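Local coordinates for protein glycerate 2-kinase (Pyrococcus horikoshii, PDB 1X3L) that catalyses the ATP-dependent, metal-assisted phosphorylation of D-glycerate to 2-phosphoglycerate and can also use other nucleotides or pyrophosphate as phosphate donor, at residues Y52-G57 / S114-A119; L107-A112 / A135-P140; S306-I311 / L358-V363. All coordinates share one frame; numbering follows the deposited sequence. Where two conformers were deposited one is given.

Interaction 1: residues Y52-G57 / S114-A119; sequences YVIALG and SILNRA
The phenol ring of Tyr52 meets Arg118 at its edge: Arg118 NE sits near the ring plane, beside the hydroxyl. The guanidinium is turned steeply against the ring, with the two planes 69° apart, so the phenol end comes up against one guanidinium face, where Tyr52 CE1 lies 3.9 Å above the plane, offset toward the rim. Although Tyr52 OH and Arg118 NE are only 2.9 Å apart, the angle is too poor for a hydrogen bond. The firm polar partner of Arg118 is Glu74, whose OE2 makes a salt bridge with NH2. Two smaller groups reach the ring obliquely. Ile115 CG2 approaches Tyr52 CD1 at 3.8 Å, and Ala119 CB is equally far from Tyr52 CD2, on the same side of the ring but past its other ortho carbon. Ile115 CG2 stands anti to its own backbone N (CG1 has chi1 -67°), which puts this short branch against the tyrosine while CD1 runs on toward the carbonyl of Val53.

Strand 51-56 and helix 103-118 belong to a Rossmann-like layer with strand order 3-2-1-4-5-6. The helix lies within the beta-alpha-beta crossover from strand 92-96 to strand 124-129; the axes of residues 52-56 and 114-118 run at 155°, approaching to 9.4 Å. Beta-branched and aliphatic residues fill this interface. Ile54, its chain extended to CD1, crosses Leu116 at about a right angle, and its terminal methyl packs on Leu116 CG at 3.5 Å and CD2 at 3.6 Å. Leu116 also rests on Val125 of the neighbouring strand. At the helix end, where Ala119 leaves helical geometry, a methyl side chain is small enough to let the backbone pass close to the bulky ring, and Ala119 CA stands 3.9 Å from Tyr52 CE2.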
loop_
_atom_site.group_PDB
_atom_site.type_symbol
_atom_site.label_atom_id
_atom_site.label_comp_id
_atom_site.label_asym_id
_atom_site.label_seq_id
_atom_site.Cartn_x
_atom_site.Cartn_y
_atom_site.Cartn_z
ATOM N N TYR A 52 -7.542 -17.799 15.450
ATOM C CA TYR A 52 -6.822 -16.742 16.144
ATOM C C TYR A 52 -6.519 -15.609 15.169
ATOM O O TYR A 52 -6.509 -15.808 13.954
ATOM C CB TYR A 52 -5.518 -17.294 16.724
ATOM C CG TYR A 52 -5.717 -18.237 17.892
ATOM C CD1 TYR A 52 -5.983 -17.745 19.171
ATOM C CD2 TYR A 52 -5.669 -19.622 17.715
ATOM C CE1 TYR A 52 -6.196 -18.607 20.248
ATOM C CE2 TYR A 52 -5.883 -20.495 18.786
ATOM C CZ TYR A 52 -6.147 -19.979 20.049
ATOM O OH TYR A 52 -6.367 -20.827 21.111
ATOM N N VAL A 53 -6.271 -14.419 15.703
ATOM C CA VAL A 53 -5.968 -13.273 14.858
ATOM C C VAL A 53 -4.770 -12.479 15.351
ATOM O O VAL A 53 -4.689 -12.119 16.522
ATOM C CB VAL A 53 -7.165 -12.292 14.767
ATOM C CG1 VAL A 53 -6.728 -11.015 14.054
ATOM C CG2 VAL A 53 -8.322 -12.934 14.020
ATOM N N ILE A 54 -3.838 -12.217 14.445
ATOM C CA ILE A 54 -2.665 -11.415 14.751
ATOM C C ILE A 54 -2.619 -10.336 13.673
ATOM O O ILE A 54 -2.311 -10.621 12.511
ATOM C CB ILE A 54 -1.367 -12.245 14.701
ATOM C CG1 ILE A 54 -1.372 -13.286 15.827
ATOM C CG2 ILE A 54 -0.155 -11.322 14.825
ATOM C CD1 ILE A 54 -0.177 -14.233 15.800
ATOM N N ALA A 55 -2.942 -9.105 14.061
ATOM C CA ALA A 55 -2.961 -7.983 13.132
ATOM C C ALA A 55 -1.897 -6.946 13.462
ATOM O O ALA A 55 -1.659 -6.631 14.628
ATOM C CB ALA A 55 -4.336 -7.340 13.141
ATOM N N LEU A 56 -1.264 -6.418 12.420
ATOM C CA LEU A 56 -0.220 -5.415 12.571
ATOM C C LEU A 56 -0.248 -4.425 11.411
ATOM O O LEU A 56 -0.261 -4.815 10.238
ATOM C CB LEU A 56 1.157 -6.084 12.634
ATOM C CG LEU A 56 1.416 -7.127 11.543
ATOM C CD1 LEU A 56 2.777 -6.890 10.898
ATOM C CD2 LEU A 56 1.327 -8.522 12.152
ATOM N N GLY A 57 -0.243 -3.139 11.748
ATOM C CA GLY A 57 -0.271 -2.110 10.733
ATOM C C GLY A 57 -1.305 -1.066 11.083
ATOM O O GLY A 57 -2.037 -1.209 12.059
ATOM N N SER A 114 2.934 -15.147 22.014
ATOM C CA SER A 114 2.165 -15.834 23.039
ATOM C C SER A 114 0.989 -16.560 22.393
ATOM O O SER A 114 0.706 -17.715 22.709
ATOM C CB SER A 114 1.651 -14.824 24.067
ATOM O OG SER A 114 0.724 -15.428 24.947
ATOM N N ILE A 115 0.313 -15.872 21.479
ATOM C CA ILE A 115 -0.828 -16.441 20.776
ATOM C C ILE A 115 -0.416 -17.626 19.904
ATOM O O ILE A 115 -1.122 -18.633 19.842
ATOM C CB ILE A 115 -1.512 -15.372 19.899
ATOM C CG1 ILE A 115 -2.143 -14.309 20.802
ATOM C CG2 ILE A 115 -2.562 -16.013 18.991
ATOM C CD1 ILE A 115 -2.671 -13.108 20.060
ATOM N N LEU A 116 0.724 -17.504 19.233
ATOM C CA LEU A 116 1.213 -18.571 18.366
ATOM C C LEU A 116 1.716 -19.763 19.176
ATOM O O LEU A 116 1.795 -20.885 18.673
ATOM C CB LEU A 116 2.327 -18.047 17.459
ATOM C CG LEU A 116 1.879 -17.032 16.403
ATOM C CD1 LEU A 116 3.085 -16.548 15.611
ATOM C CD2 LEU A 116 0.852 -17.677 15.483
ATOM N N ASN A 117 2.060 -19.520 20.433
ATOM C CA ASN A 117 2.527 -20.600 21.284
ATOM C C ASN A 117 1.318 -21.443 21.677
ATOM O O ASN A 117 1.409 -22.661 21.806
ATOM C CB ASN A 117 3.204 -20.041 22.534
ATOM C CG ASN A 117 3.750 -21.131 23.431
ATOM O OD1 ASN A 117 4.588 -21.932 23.009
ATOM N ND2 ASN A 117 3.274 -21.176 24.671
ATOM N N ARG A 118 0.177 -20.779 21.838
ATOM C CA ARG A 118 -1.068 -21.436 22.218
ATOM C C ARG A 118 -1.800 -22.106 21.052
ATOM O O ARG A 118 -2.479 -23.111 21.243
ATOM C CB ARG A 118 -1.999 -20.424 22.889
ATOM C CG ARG A 118 -3.374 -20.973 23.220
ATOM C CD ARG A 118 -4.298 -19.877 23.730
ATOM N NE ARG A 118 -5.667 -20.354 23.890
ATOM C CZ ARG A 118 -6.697 -19.572 24.199
ATOM N NH1 ARG A 118 -6.513 -18.270 24.384
ATOM N NH2 ARG A 118 -7.913 -20.091 24.317
ATOM N N ALA A 119 -1.676 -21.551 19.849
ATOM C CA ALA A 119 -2.345 -22.132 18.684
ATOM C C ALA A 119 -1.769 -23.514 18.365
ATOM O O ALA A 119 -0.553 -23.701 18.361
ATOM C CB ALA A 119 -2.200 -21.207 17.475
#

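Interaction 2: residues L107-A112 / A135-P140; sequences LGAKEA and ALFELP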
loop_
_atom_site.group_PDB
_atom_site.type_symbol
_atom_site.label_atom_id
_atom_site.label_comp_id
_atom_site.label_asym_id
_atom_site.label_seq_id
_atom_site.Cartn_x
_atom_site.Cartn_y
_atom_site.Cartn_z
ATOM N N LEU A 107 5.897 -5.128 22.994
ATOM C CA LEU A 107 4.787 -5.722 23.726
ATOM C C LEU A 107 3.833 -6.394 22.743
ATOM O O LEU A 107 3.314 -7.481 23.005
ATOM C CB LEU A 107 4.042 -4.646 24.523
ATOM C CG LEU A 107 2.794 -5.111 25.280
ATOM C CD1 LEU A 107 3.164 -6.221 26.263
ATOM C CD2 LEU A 107 2.172 -3.931 26.013
ATOM N N GLY A 108 3.603 -5.735 21.611
ATOM C CA GLY A 108 2.720 -6.294 20.603
ATOM C C GLY A 108 3.274 -7.587 20.034
ATOM O O GLY A 108 2.558 -8.581 19.931
ATOM N N ALA A 109 4.551 -7.574 19.667
ATOM C CA ALA A 109 5.201 -8.759 19.116
ATOM C C ALA A 109 5.169 -9.905 20.130
ATOM O O ALA A 109 4.880 -11.052 19.774
ATOM C CB ALA A 109 6.644 -8.433 18.728
ATOM N N LYS A 110 5.462 -9.595 21.390
ATOM C CA LYS A 110 5.447 -10.613 22.439
ATOM C C LYS A 110 4.048 -11.196 22.575
ATOM O O LYS A 110 3.887 -12.403 22.768
ATOM C CB LYS A 110 5.884 -10.022 23.780
ATOM C CG LYS A 110 7.365 -9.714 23.876
ATOM C CD LYS A 110 7.704 -9.170 25.255
ATOM C CE LYS A 110 9.196 -8.962 25.424
ATOM N NZ LYS A 110 9.941 -10.246 25.340
ATOM N N GLU A 111 3.038 -10.336 22.480
ATOM C CA GLU A 111 1.651 -10.778 22.566
ATOM C C GLU A 111 1.352 -11.741 21.421
ATOM O O GLU A 111 0.655 -12.740 21.605
ATOM C CB GLU A 111 0.702 -9.579 22.480
ATOM C CG GLU A 111 0.625 -8.753 23.745
ATOM C CD GLU A 111 -0.176 -9.438 24.838
ATOM O OE1 GLU A 111 0.167 -10.580 25.214
ATOM O OE2 GLU A 111 -1.153 -8.830 25.323
ATOM N N ALA A 112 1.880 -11.434 20.240
ATOM C CA ALA A 112 1.665 -12.282 19.072
ATOM C C ALA A 112 2.328 -13.651 19.248
ATOM O O ALA A 112 1.742 -14.674 18.902
ATOM C CB ALA A 112 2.198 -11.598 17.818
ATOM N N ALA A 135 7.700 -0.893 12.221
ATOM C CA ALA A 135 7.949 -0.196 13.480
ATOM C C ALA A 135 6.940 -0.577 14.561
ATOM O O ALA A 135 7.288 -0.695 15.737
ATOM C CB ALA A 135 7.920 1.313 13.250
ATOM N N LEU A 136 5.691 -0.774 14.154
ATOM C CA LEU A 136 4.620 -1.125 15.079
ATOM C C LEU A 136 4.718 -2.536 15.638
ATOM O O LEU A 136 4.215 -2.817 16.725
ATOM C CB LEU A 136 3.266 -0.988 14.386
ATOM C CG LEU A 136 2.800 0.395 13.942
ATOM C CD1 LEU A 136 1.554 0.246 13.063
ATOM C CD2 LEU A 136 2.512 1.259 15.170
ATOM N N PHE A 137 5.362 -3.423 14.889
ATOM C CA PHE A 137 5.471 -4.819 15.283
ATOM C C PHE A 137 6.922 -5.276 15.200
ATOM O O PHE A 137 7.400 -5.656 14.130
ATOM C CB PHE A 137 4.607 -5.651 14.338
ATOM C CG PHE A 137 4.358 -7.047 14.798
ATOM C CD1 PHE A 137 3.412 -7.310 15.783
ATOM C CD2 PHE A 137 5.029 -8.112 14.207
ATOM C CE1 PHE A 137 3.132 -8.621 16.167
ATOM C CE2 PHE A 137 4.756 -9.426 14.588
ATOM C CZ PHE A 137 3.806 -9.678 15.566
ATOM N N GLU A 138 7.619 -5.241 16.330
ATOM C CA GLU A 138 9.017 -5.640 16.348
ATOM C C GLU A 138 9.484 -6.234 17.670
ATOM O O GLU A 138 9.036 -5.843 18.748
ATOM C CB GLU A 138 9.903 -4.443 15.979
ATOM C CG GLU A 138 11.402 -4.731 16.024
ATOM C CD GLU A 138 11.796 -5.955 15.210
ATOM O OE1 GLU A 138 11.532 -5.982 13.993
ATOM O OE2 GLU A 138 12.377 -6.895 15.786
ATOM N N LEU A 139 10.393 -7.196 17.557
ATOM C CA LEU A 139 10.980 -7.878 18.698
ATOM C C LEU A 139 12.405 -8.259 18.299
ATOM O O LEU A 139 12.613 -9.190 17.525
ATOM C CB LEU A 139 10.174 -9.136 19.039
ATOM C CG LEU A 139 10.644 -9.928 20.263
ATOM C CD1 LEU A 139 10.638 -9.025 21.494
ATOM C CD2 LEU A 139 9.739 -11.133 20.476
ATOM N N PRO A 140 13.405 -7.524 18.807
ATOM C CA PRO A 140 14.816 -7.786 18.500
ATOM C C PRO A 140 15.277 -9.185 18.917
ATOM O O PRO A 140 14.697 -9.793 19.813
ATOM C CB PRO A 140 15.547 -6.687 19.272
ATOM C CG PRO A 140 14.534 -5.575 19.320
ATOM C CD PRO A 140 13.270 -6.324 19.651
#
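Aromatic-to-methyl packing joins Phe137 to two alanines of helix 103-118. Ala112 CB touches the ring at its edge and in its plane, 3.4 Å from Phe137 CZ, whereas Ala109 CB lies more loosely over one face. Phe137 CG is anti to the backbone N (chi1 -166°), which swings the ring toward the helix until CE1 is 3.6 Å from Ala109 CA. Gly108 and the alanines keep this helix face low, and the CA atoms of Ala109 and Phe137 approach to 5.5 Å.

Aliphatic contact follows at Leu139. Its CB meets Ala109 CB at 3.6 Å, and its side chain crosses that of Lys110 at about a right angle, with CD1 4.1 Å from Lys110 CG; the lysine chain, bent at its last torsion, brings CG, CE and NZ all near that methyl.

In this Rossmann-like layer the helix leads into strand 124-129, and residues 135-140 take in the end of the short helix 133-136 and the extended chain after it, folding back over the crossover helix. The side chain of Phe137 is about 11 Å from that of Lys58, which by similarity binds substrate.

No hydrogen bond joins the two segments. Glu138 points away from the helix, its OE1 in a salt bridge with Lys177 and its OE2 bonded to Ser174 OG. That same OE2 also accepts a weak bond from Leu139 N, bent to 125°.

Interaction 3: residues S306-I311 / L358-V363; sequences SIVQEI and LEALIV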
loop_
_atom_site.group_PDB
_atom_site.type_symbol
_atom_site.label_atom_id
_atom_site.label_comp_id
_atom_site.label_asym_id
_atom_site.label_seq_id
_atom_site.Cartn_x
_atom_site.Cartn_y
_atom_site.Cartn_z
ATOM N N SER A 306 -1.915 12.464 -24.543
ATOM C CA SER A 306 -1.604 12.159 -25.945
ATOM C C SER A 306 -2.347 10.911 -26.420
ATOM O O SER A 306 -2.738 10.820 -27.583
ATOM C CB SER A 306 -0.097 11.958 -26.152
ATOM O OG SER A 306 0.358 10.750 -25.567
ATOM N N ILE A 307 -2.533 9.946 -25.524
ATOM C CA ILE A 307 -3.253 8.732 -25.886
ATOM C C ILE A 307 -4.741 9.068 -26.030
ATOM O O ILE A 307 -5.413 8.574 -26.935
ATOM C CB ILE A 307 -3.054 7.626 -24.827
ATOM C CG1 ILE A 307 -1.584 7.184 -24.815
ATOM C CG2 ILE A 307 -3.970 6.439 -25.129
ATOM C CD1 ILE A 307 -1.255 6.182 -23.727
ATOM N N VAL A 308 -5.249 9.917 -25.140
ATOM C CA VAL A 308 -6.646 10.327 -25.209
ATOM C C VAL A 308 -6.897 11.041 -26.532
ATOM O O VAL A 308 -7.949 10.868 -27.137
ATOM C CB VAL A 308 -7.023 11.258 -24.045
ATOM C CG1 VAL A 308 -8.371 11.924 -24.318
ATOM C CG2 VAL A 308 -7.101 10.459 -22.766
ATOM N N GLN A 309 -5.926 11.837 -26.978
ATOM C CA GLN A 309 -6.037 12.553 -28.249
ATOM C C GLN A 309 -6.188 11.581 -29.420
ATOM O O GLN A 309 -7.055 11.748 -30.277
ATOM C CB GLN A 309 -4.791 13.394 -28.522
ATOM C CG GLN A 309 -4.698 14.712 -27.812
ATOM C CD GLN A 309 -3.497 15.515 -28.291
ATOM O OE1 GLN A 309 -2.345 15.124 -28.080
ATOM N NE2 GLN A 309 -3.762 16.634 -28.954
ATOM N N GLU A 310 -5.314 10.582 -29.454
ATOM C CA GLU A 310 -5.308 9.583 -30.517
ATOM C C GLU A 310 -6.644 8.837 -30.576
ATOM O O GLU A 310 -7.192 8.612 -31.653
ATOM C CB GLU A 310 -4.158 8.599 -30.280
ATOM C CG GLU A 310 -3.755 7.763 -31.488
ATOM C CD GLU A 310 -3.097 8.584 -32.593
ATOM O OE1 GLU A 310 -2.608 9.706 -32.318
ATOM O OE2 GLU A 310 -3.059 8.096 -33.745
ATOM N N ILE A 311 -7.158 8.462 -29.411
ATOM C CA ILE A 311 -8.427 7.744 -29.313
ATOM C C ILE A 311 -9.595 8.577 -29.851
ATOM O O ILE A 311 -10.392 8.098 -30.657
ATOM C CB ILE A 311 -8.711 7.338 -27.832
ATOM C CG1 ILE A 311 -7.713 6.256 -27.396
ATOM C CG2 ILE A 311 -10.160 6.848 -27.668
ATOM C CD1 ILE A 311 -7.846 5.837 -25.950
ATOM N N LEU A 358 -12.435 17.797 -26.378
ATOM C CA LEU A 358 -12.742 16.391 -26.606
ATOM C C LEU A 358 -13.800 15.923 -25.602
ATOM O O LEU A 358 -13.970 16.526 -24.538
ATOM C CB LEU A 358 -11.475 15.535 -26.463
ATOM C CG LEU A 358 -10.311 15.895 -27.389
ATOM C CD1 LEU A 358 -9.122 14.981 -27.108
ATOM C CD2 LEU A 358 -10.755 15.766 -28.841
ATOM N N GLU A 359 -14.527 14.871 -25.957
ATOM C CA GLU A 359 -15.543 14.309 -25.071
ATOM C C GLU A 359 -14.777 13.330 -24.190
ATOM O O GLU A 359 -14.912 12.109 -24.320
ATOM C CB GLU A 359 -16.611 13.563 -25.877
ATOM C CG GLU A 359 -17.467 14.457 -26.754
ATOM C CD GLU A 359 -18.168 15.539 -25.954
ATOM O OE1 GLU A 359 -18.750 15.216 -24.897
ATOM O OE2 GLU A 359 -18.143 16.710 -26.381
ATOM N N ALA A 360 -13.956 13.877 -23.301
ATOM C CA ALA A 360 -13.141 13.045 -22.440
ATOM C C ALA A 360 -12.982 13.629 -21.048
ATOM O O ALA A 360 -13.249 14.809 -20.814
ATOM C CB ALA A 360 -11.767 12.847 -23.078
ATOM N N LEU A 361 -12.543 12.786 -20.124
ATOM C CA LEU A 361 -12.328 13.213 -18.754
ATOM C C LEU A 361 -11.133 12.470 -18.199
ATOM O O LEU A 361 -10.887 11.316 -18.552
ATOM C CB LEU A 361 -13.568 12.929 -17.897
ATOM C CG LEU A 361 -13.507 13.275 -16.401
ATOM C CD1 LEU A 361 -14.892 13.630 -15.883
ATOM C CD2 LEU A 361 -12.932 12.099 -15.620
ATOM N N ILE A 362 -10.362 13.159 -17.369
ATOM C CA ILE A 362 -9.215 12.551 -16.723
ATOM C C ILE A 362 -9.281 12.904 -15.248
ATOM O O ILE A 362 -9.385 14.079 -14.880
ATOM C CB ILE A 362 -7.864 13.067 -17.283
ATOM C CG1 ILE A 362 -7.610 12.481 -18.675
ATOM C CG2 ILE A 362 -6.725 12.656 -16.343
ATOM C CD1 ILE A 362 -6.322 12.960 -19.328
ATOM N N VAL A 363 -9.261 11.884 -14.402
ATOM C CA VAL A 363 -9.261 12.124 -12.971
ATOM C C VAL A 363 -8.074 11.350 -12.405
ATOM O O VAL A 363 -7.951 10.142 -12.616
ATOM C CB VAL A 363 -10.602 11.682 -12.307
ATOM C CG1 VAL A 363 -10.899 10.228 -12.601
ATOM C CG2 VAL A 363 -10.534 11.920 -10.805
#
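Val308 has CG1 anti to its backbone N (chi1 167°), which aims CG1 at Leu358 and Ala360 and leaves CG2, anti to the carbonyl carbon, for Ile362. On the other side Leu358 has CG anti to its carbonyl carbon (chi1 -58°), and its chain then extends so that CD1 reaches the helix. These residues join helix 297-314 to strand 359-366 of a mixed sheet in an alpha/beta layer; residues 358-363 fall in the MOFRL region of the protein. Alternation along the strand decides who takes part. Ala360 and Ile362 face the helix, whereas Leu361 points away and packs on Ile6 of helix 6-20, so helices lie against both faces of the sheet. Val308 is well suited to its place: a forked, beta-branched side chain can touch several strand residues at once, and it also rests on Val433 of the adjacent strand 427-435. Its closest contact is CG1 to Ala360 CB, 3.7 Å, where the small alanine lets the helix settle near the sheet.

The chain bends in an inverse gamma turn centred on Glu359, closed weakly by Ala360 N to Leu358 O. Leu358, just ahead of the turn's centre, points toward the helix, with CD1 4.1 Å from Gln309 CA. Gln309 itself sends OE1 to Lys354 NZ. Farther along the strand, Ile362 CD1 meets Val308 CG2 at 4.3 Å.

In the fold
Interactions 1 and 2 are neighbours, their centres 11 Å apart, and both use helix 103-118: its end packs on strand 51-56 and its middle on residues 135-140. Their segments alternate along the chain, and they touch directly, as where Leu56 CB meets Phe137 CB at 3.9 Å, so the helix and the chain of 135-140 pack together with strand 51-56, a member of the parallel six-stranded sheet. Interaction 3 comes later in the chain and lies on the opposite side of its centre, with its own centre 49 Å from each of the others. It uses the separate mixed sheet, so the three contacts sample two different sheet-based parts of the kinase.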